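Local coordinates for deoxyribose-phosphate aldolase (Toxoplasma gondii, PDB 4EIV), which belongs to the aldolase family of enzymes built on a parallel eight-stranded (beta/alpha) barrel, present here as a two-chain assembly, at residues E143-K146 with V147-P150; D240-M243 with A244-A247; D281-E284 with S285-S288. All coordinates share one frame; numbering follows the deposited sequence.

Contact 1: residues E143-K146 with V147-P150; sequences EVKK and VVGP
K145 and G149 meet where helix 130-148 of the (beta/alpha) barrel runs out, and the C-terminal end of that helix is closed by a backbone bond and a side-chain bond together. The lysine ammonium NZ donates to G149 O at 2.8 Å, arriving nearly in line with the carbonyl (C=O...N angle 168°). One turn of chain is thus bridged twice, because G149 N returns a hydrogen bond of 3.1 Å to K145 O. The chain of K145 reaches this far by leaving with CG anti to the backbone N (chi1 -173°) and bending once, at chi2, before running straight to NZ. On the way it crosses V148 at about a right angle, and its CD presses on V148 CG2 at 3.3 Å, tighter than ordinary van der Waals contact. One residue back, V148 N donates to V144 O at 3.1 Å, while the CG1 methyls of the same two valines touch. G149 then leaves helical geometry with positive phi, and its carbonyl O lies within bonding distance of NZ.

The next shell fixes these groups. NZ of K145 also forms a salt bridge with D181 and a weak bond to K151 O, so the ammonium probably has its charge met chiefly by D181, with G149 O beside it. V144 packs on helix 99-111 through V102 and S103, and on L153 of strand 152-156. At the solvent side, K146 NZ forms a salt bridge with E143 OE1 at 2.8 Å, meeting the oxygen on its syn side and 24° out of the carboxylate plane.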
loop_
_atom_site.group_PDB
_atom_site.type_symbol
_atom_site.label_atom_id
_atom_site.label_comp_id
_atom_site.label_asym_id
_atom_site.label_seq_id
_atom_site.Cartn_x
_atom_site.Cartn_y
_atom_site.Cartn_z
ATOM N N GLU A 143 2.091 18.592 -26.371
ATOM C CA GLU A 143 1.842 20.014 -26.204
ATOM C C GLU A 143 1.256 20.352 -24.845
ATOM O O GLU A 143 1.665 21.319 -24.211
ATOM C CB GLU A 143 0.974 20.536 -27.349
ATOM C CG GLU A 143 1.765 20.615 -28.659
ATOM C CD GLU A 143 2.891 21.610 -28.595
ATOM O OE1 GLU A 143 4.034 21.242 -28.959
ATOM O OE2 GLU A 143 2.637 22.748 -28.126
ATOM N N VAL A 144 0.300 19.542 -24.390
ATOM C CA VAL A 144 -0.279 19.767 -23.069
ATOM C C VAL A 144 0.773 19.509 -21.985
ATOM O O VAL A 144 0.860 20.253 -20.988
ATOM C CB VAL A 144 -1.564 18.917 -22.868
ATOM C CG1 VAL A 144 -2.074 19.008 -21.413
ATOM C CG2 VAL A 144 -2.650 19.389 -23.834
ATOM N N LYS A 145 1.566 18.453 -22.147
ATOM C CA LYS A 145 2.621 18.160 -21.140
ATOM C C LYS A 145 3.602 19.314 -20.965
ATOM O O LYS A 145 4.086 19.536 -19.867
ATOM C CB LYS A 145 3.377 16.866 -21.470
ATOM C CG LYS A 145 4.381 16.382 -20.402
ATOM C CD LYS A 145 3.833 16.258 -18.972
ATOM C CE LYS A 145 4.930 15.888 -17.945
ATOM N NZ LYS A 145 4.443 15.833 -16.501
ATOM N N LYS A 146 3.876 20.051 -22.037
ATOM C CA LYS A 146 4.777 21.206 -21.960
ATOM C C LYS A 146 4.276 22.258 -20.977
ATOM O O LYS A 146 5.079 22.887 -20.284
ATOM C CB LYS A 146 4.943 21.866 -23.334
ATOM C CG LYS A 146 5.818 21.109 -24.323
ATOM C CD LYS A 146 5.922 21.881 -25.641
ATOM C CE LYS A 146 6.703 21.109 -26.694
ATOM N NZ LYS A 146 6.658 21.803 -28.021
ATOM N N VAL A 147 2.961 22.466 -20.934
ATOM C CA VAL A 147 2.395 23.475 -20.042
ATOM C C VAL A 147 2.133 22.964 -18.638
ATOM O O VAL A 147 2.112 23.743 -17.695
ATOM C CB VAL A 147 1.119 24.165 -20.644
ATOM C CG1 VAL A 147 1.459 24.811 -22.015
ATOM C CG2 VAL A 147 -0.031 23.232 -20.770
ATOM N N VAL A 148 1.931 21.659 -18.479
ATOM C CA VAL A 148 1.715 21.103 -17.143
ATOM C C VAL A 148 3.039 21.029 -16.379
ATOM O O VAL A 148 3.067 21.111 -15.146
ATOM C CB VAL A 148 1.058 19.726 -17.200
ATOM C CG1 VAL A 148 -0.285 19.792 -17.935
ATOM C CG2 VAL A 148 1.975 18.742 -17.809
ATOM N N GLY A 149 4.145 20.899 -17.110
ATOM C CA GLY A 149 5.462 20.858 -16.478
ATOM C C GLY A 149 5.556 19.617 -15.604
ATOM O O GLY A 149 5.150 18.540 -16.032
ATOM N N PRO A 150 6.050 19.764 -14.365
ATOM C CA PRO A 150 6.212 18.597 -13.494
ATOM C C PRO A 150 4.923 18.050 -12.871
ATOM O O PRO A 150 4.956 16.995 -12.237
ATOM C CB PRO A 150 7.167 19.101 -12.411
ATOM C CG PRO A 150 6.906 20.555 -12.335
ATOM C CD PRO A 150 6.616 20.980 -13.755
HETATM O O HOH W 1 5.449 24.216 -17.888
#

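Contact 2: residues D240-M243 with A244-A247; sequences DVHM and AETA
H242 offers its carbonyl O to T246 at the start of helix 243-257, and the contact is a worked example of a helix N-terminus in a (beta/alpha) barrel: H242 holds the N-cap position, at the end of the loop that follows strand 233-237. Just before it, V241 points its CB toward the turn.

A244 comes first; its CB points away from the loop, and it packs on Y18 of the second subunit. E245 follows and folds back toward H242. Its chain bends at chi2, which swings the carboxylate toward the histidine and leaves OE2 3.5 Å from H242 CB. The acid lies obliquely to the imidazole, and its OE2 remains 5.7 Å from H242 ND1, so the two ionisable groups are neighbours without a direct bond. Closer to the backbone, E245 CB rests against V241 CB at 3.9 Å, an apolar touch at the foot of the acidic chain.

T246 holds the H242 carbonyl by two bonds. Its backbone N donates to H242 O at 3.2 Å within the carbonyl plane, and its hydroxyl OG1 donates to that same oxygen at 3.0 Å, this time from above the plane by 47°. The single carbonyl of H242 therefore receives two donors from one residue, by separate approaches. The threonine manages this with OG1 anti to its carbonyl carbon (chi1 -55°), a position that also brings the hydroxyl alongside V241 CG2. T246 also packs against L26 of helix 17-27 and L275 of helix 273-284.

A247 completes the turn and touches I17 of the second subunit. Its N donates to M243 O at 2.9 Å, nearly straight on to the carbonyl oxygen (C=O...N angle 161°).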
loop_
_atom_site.group_PDB
_atom_site.type_symbol
_atom_site.label_atom_id
_atom_site.label_comp_id
_atom_site.label_asym_id
_atom_site.label_seq_id
_atom_site.Cartn_x
_atom_site.Cartn_y
_atom_site.Cartn_z
ATOM N N ASP A 240 -20.446 4.465 -12.656
ATOM C CA ASP A 240 -21.369 4.446 -11.526
ATOM C C ASP A 240 -21.587 3.066 -10.912
ATOM O O ASP A 240 -22.605 2.816 -10.255
ATOM C CB ASP A 240 -22.689 5.110 -11.943
ATOM C CG ASP A 240 -22.507 6.593 -12.255
ATOM O OD1 ASP A 240 -22.737 6.987 -13.427
ATOM O OD2 ASP A 240 -22.065 7.340 -11.338
ATOM N N VAL A 241 -20.629 2.165 -11.102
ATOM C CA VAL A 241 -20.712 0.838 -10.483
ATOM C C VAL A 241 -20.563 0.907 -8.961
ATOM O O VAL A 241 -20.126 1.922 -8.400
ATOM C CB VAL A 241 -19.665 -0.146 -11.041
ATOM C CG1 VAL A 241 -19.890 -0.345 -12.562
ATOM C CG2 VAL A 241 -18.279 0.320 -10.724
ATOM N N HIS A 242 -20.920 -0.195 -8.309
ATOM C CA HIS A 242 -20.834 -0.314 -6.851
ATOM C C HIS A 242 -19.466 -0.801 -6.358
ATOM O O HIS A 242 -18.578 -1.162 -7.141
ATOM C CB HIS A 242 -21.927 -1.258 -6.352
ATOM C CG HIS A 242 -23.307 -0.811 -6.697
ATOM N ND1 HIS A 242 -23.908 0.254 -6.070
ATOM C CD2 HIS A 242 -24.219 -1.298 -7.572
ATOM C CE1 HIS A 242 -25.119 0.430 -6.566
ATOM N NE2 HIS A 242 -25.334 -0.502 -7.478
ATOM N N MET A 243 -19.303 -0.801 -5.038
ATOM C CA MET A 243 -18.042 -1.210 -4.435
ATOM C C MET A 243 -17.586 -2.619 -4.828
ATOM O O MET A 243 -16.399 -2.824 -5.062
ATOM C CB MET A 243 -18.093 -1.067 -2.907
ATOM C CG MET A 243 -16.776 -1.412 -2.217
ATOM S SD MET A 243 -16.738 -1.078 -0.443
ATOM C CE MET A 243 -17.966 -2.224 0.132
ATOM N N ALA A 244 -18.500 -3.576 -4.917
ATOM C CA ALA A 244 -18.088 -4.940 -5.261
ATOM C C ALA A 244 -17.405 -5.048 -6.621
ATOM O O ALA A 244 -16.347 -5.684 -6.759
ATOM C CB ALA A 244 -19.290 -5.855 -5.221
ATOM N N GLU A 245 -17.978 -4.391 -7.620
ATOM C CA GLU A 245 -17.393 -4.377 -8.956
ATOM C C GLU A 245 -16.037 -3.681 -8.929
ATOM O O GLU A 245 -15.097 -4.074 -9.617
ATOM C CB GLU A 245 -18.318 -3.668 -9.965
ATOM C CG GLU A 245 -19.573 -4.456 -10.391
ATOM C CD GLU A 245 -20.709 -4.509 -9.362
ATOM O OE1 GLU A 245 -21.712 -5.208 -9.633
ATOM O OE2 GLU A 245 -20.636 -3.864 -8.289
ATOM N N THR A 246 -15.931 -2.631 -8.127
ATOM C CA THR A 246 -14.694 -1.891 -8.045
ATOM C C THR A 246 -13.575 -2.788 -7.439
ATOM O O THR A 246 -12.423 -2.739 -7.881
ATOM C CB THR A 246 -14.917 -0.578 -7.259
ATOM O OG1 THR A 246 -15.981 0.186 -7.864
ATOM C CG2 THR A 246 -13.705 0.249 -7.243
ATOM N N ALA A 247 -13.946 -3.625 -6.454
ATOM C CA ALA A 247 -13.019 -4.558 -5.788
ATOM C C ALA A 247 -12.373 -5.568 -6.756
ATOM O O ALA A 247 -11.203 -5.964 -6.582
ATOM C CB ALA A 247 -13.721 -5.321 -4.643
#

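Contact 3: residues D281-E284 with S285-S288; sequences DCYE and SWDS
C282 and S285 meet where helix 273-284 gives way to the C-terminal tail, in turns that bond i to i+3: S285 N donates to C282 O at 3.1 Å and W286 N to Y283 O at 3.0 Å, each donor standing well above the plane of its carbonyl. A weak, long bond from S285 N to D281 O survives beside them from the helical pattern.

The serine hydroxyl adds a second bond to the C282 carbonyl. S285 OG, placed between the backbone N and the carbonyl carbon (chi1 69°), curls back to donate to C282 O at 2.6 Å, and it does so in the carbonyl plane. The same oxygen thus receives the amide from above and the hydroxyl in plane. OG has a second partner in Q20 of helix 17-27.

This is the last helix of the (beta/alpha) barrel, and its end and the residues after it lie against helix 17-27 and the second subunit, through Y283 and W286. Both send CG anti to the backbone N, and the side chains cross obliquely. The OH end of the phenol ring comes to the CE3-CZ3 side of the indole, with Y283 CE1 4.1 Å from W286 CE3 and the phenol OH as close to CZ3. Indole NE1 is bonded to D248 of the second subunit, while both rings pack on M251 of that subunit.

Two waters secure the bend. One donates to Y283 O and to W286 O, and also lies over one face of the Y283 ring, offset toward its rim. The other bridges E284 O and W286 O, at 2.9 Å from the latter. The carboxylate of E284 reaches away to a salt bridge between OE2 and K53 NZ.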
loop_
_atom_site.group_PDB
_atom_site.type_symbol
_atom_site.label_atom_id
_atom_site.label_comp_id
_atom_site.label_asym_id
_atom_site.label_seq_id
_atom_site.Cartn_x
_atom_site.Cartn_y
_atom_site.Cartn_z
ATOM N N ASP A 281 -19.443 5.373 3.809
ATOM C CA ASP A 281 -20.390 4.776 4.744
ATOM C C ASP A 281 -19.860 3.449 5.292
ATOM O O ASP A 281 -19.981 3.157 6.486
ATOM C CB ASP A 281 -21.768 4.605 4.089
ATOM C CG ASP A 281 -22.479 5.953 3.842
ATOM O OD1 ASP A 281 -21.972 7.021 4.268
ATOM O OD2 ASP A 281 -23.552 5.948 3.209
ATOM N N CYS A 282 -19.255 2.656 4.416
ATOM C CA CYS A 282 -18.703 1.374 4.803
ATOM C C CYS A 282 -17.552 1.563 5.790
ATOM O O CYS A 282 -17.530 0.951 6.859
ATOM C CB CYS A 282 -18.220 0.620 3.571
ATOM S SG CYS A 282 -17.592 -1.031 3.943
ATOM N N TYR A 283 -16.592 2.406 5.430
ATOM C CA TYR A 283 -15.460 2.664 6.300
ATOM C C TYR A 283 -15.855 3.206 7.668
ATOM O O TYR A 283 -15.314 2.776 8.704
ATOM C CB TYR A 283 -14.459 3.623 5.662
ATOM C CG TYR A 283 -13.435 4.060 6.662
ATOM C CD1 TYR A 283 -12.505 3.155 7.158
ATOM C CD2 TYR A 283 -13.436 5.357 7.178
ATOM C CE1 TYR A 283 -11.586 3.525 8.120
ATOM C CE2 TYR A 283 -12.510 5.743 8.144
ATOM C CZ TYR A 283 -11.589 4.815 8.611
ATOM O OH TYR A 283 -10.653 5.176 9.538
ATOM N N GLU A 284 -16.826 4.115 7.678
ATOM C CA GLU A 284 -17.267 4.726 8.931
ATOM C C GLU A 284 -17.927 3.742 9.894
ATOM O O GLU A 284 -18.099 4.062 11.059
ATOM C CB GLU A 284 -18.151 5.947 8.652
ATOM C CG GLU A 284 -17.333 7.115 8.103
ATOM C CD GLU A 284 -18.161 8.308 7.692
ATOM O OE1 GLU A 284 -19.407 8.251 7.808
ATOM O OE2 GLU A 284 -17.553 9.316 7.256
ATOM N N SER A 285 -18.287 2.552 9.425
ATOM C CA SER A 285 -18.834 1.534 10.316
ATOM C C SER A 285 -17.749 0.807 11.134
ATOM O O SER A 285 -18.070 0.081 12.072
ATOM C CB SER A 285 -19.704 0.531 9.553
ATOM O OG SER A 285 -18.974 -0.296 8.673
ATOM N N TRP A 286 -16.474 0.997 10.789
ATOM C CA TRP A 286 -15.380 0.390 11.542
ATOM C C TRP A 286 -15.137 1.158 12.856
ATOM O O TRP A 286 -15.101 2.388 12.858
ATOM C CB TRP A 286 -14.105 0.377 10.685
ATOM C CG TRP A 286 -12.913 -0.176 11.399
ATOM C CD1 TRP A 286 -12.693 -1.481 11.744
ATOM C CD2 TRP A 286 -11.773 0.556 11.866
ATOM N NE1 TRP A 286 -11.494 -1.604 12.400
ATOM C CE2 TRP A 286 -10.912 -0.370 12.497
ATOM C CE3 TRP A 286 -11.401 1.904 11.830
ATOM C CZ2 TRP A 286 -9.693 0.008 13.066
ATOM C CZ3 TRP A 286 -10.190 2.271 12.399
ATOM C CH2 TRP A 286 -9.357 1.327 13.011
ATOM N N ASP A 287 -14.963 0.427 13.960
ATOM C CA ASP A 287 -14.724 1.028 15.284
ATOM C C ASP A 287 -13.221 1.233 15.515
ATOM O O ASP A 287 -12.467 0.266 15.670
ATOM C CB ASP A 287 -15.316 0.120 16.377
ATOM C CG ASP A 287 -15.224 0.720 17.784
ATOM O OD1 ASP A 287 -14.817 1.897 17.944
ATOM O OD2 ASP A 287 -15.579 -0.007 18.738
ATOM N N SER A 288 -12.791 2.496 15.535
ATOM C CA SER A 288 -11.382 2.845 15.740
ATOM C C SER A 288 -10.968 2.862 17.205
ATOM O O SER A 288 -9.768 2.876 17.508
ATOM C CB SER A 288 -11.105 4.248 15.195
ATOM O OG SER A 288 -11.609 5.248 16.082
HETATM O O HOH W 2 -14.182 4.293 11.022
HETATM O O HOH W 3 -17.615 3.448 13.967
#

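Followed from the N terminus, the three contacts come in series, with no nesting or crossing, and each closes a short loop of a single turn at one end of a barrel helix. Contact 1 finishes helix 130-148 just before strand 152-156. Contact 2 starts helix 243-257 after strand 233-237, and contact 3 ends helix 273-284 at the tail. Contact 1 lies across the chain's centre from the other two, its centre about 33 Å from that of contact 2 and 40 Å from that of contact 3. Contacts 2 and 3 touch where M243 packs on C282, and both pack on helix 17-27 and the second subunit.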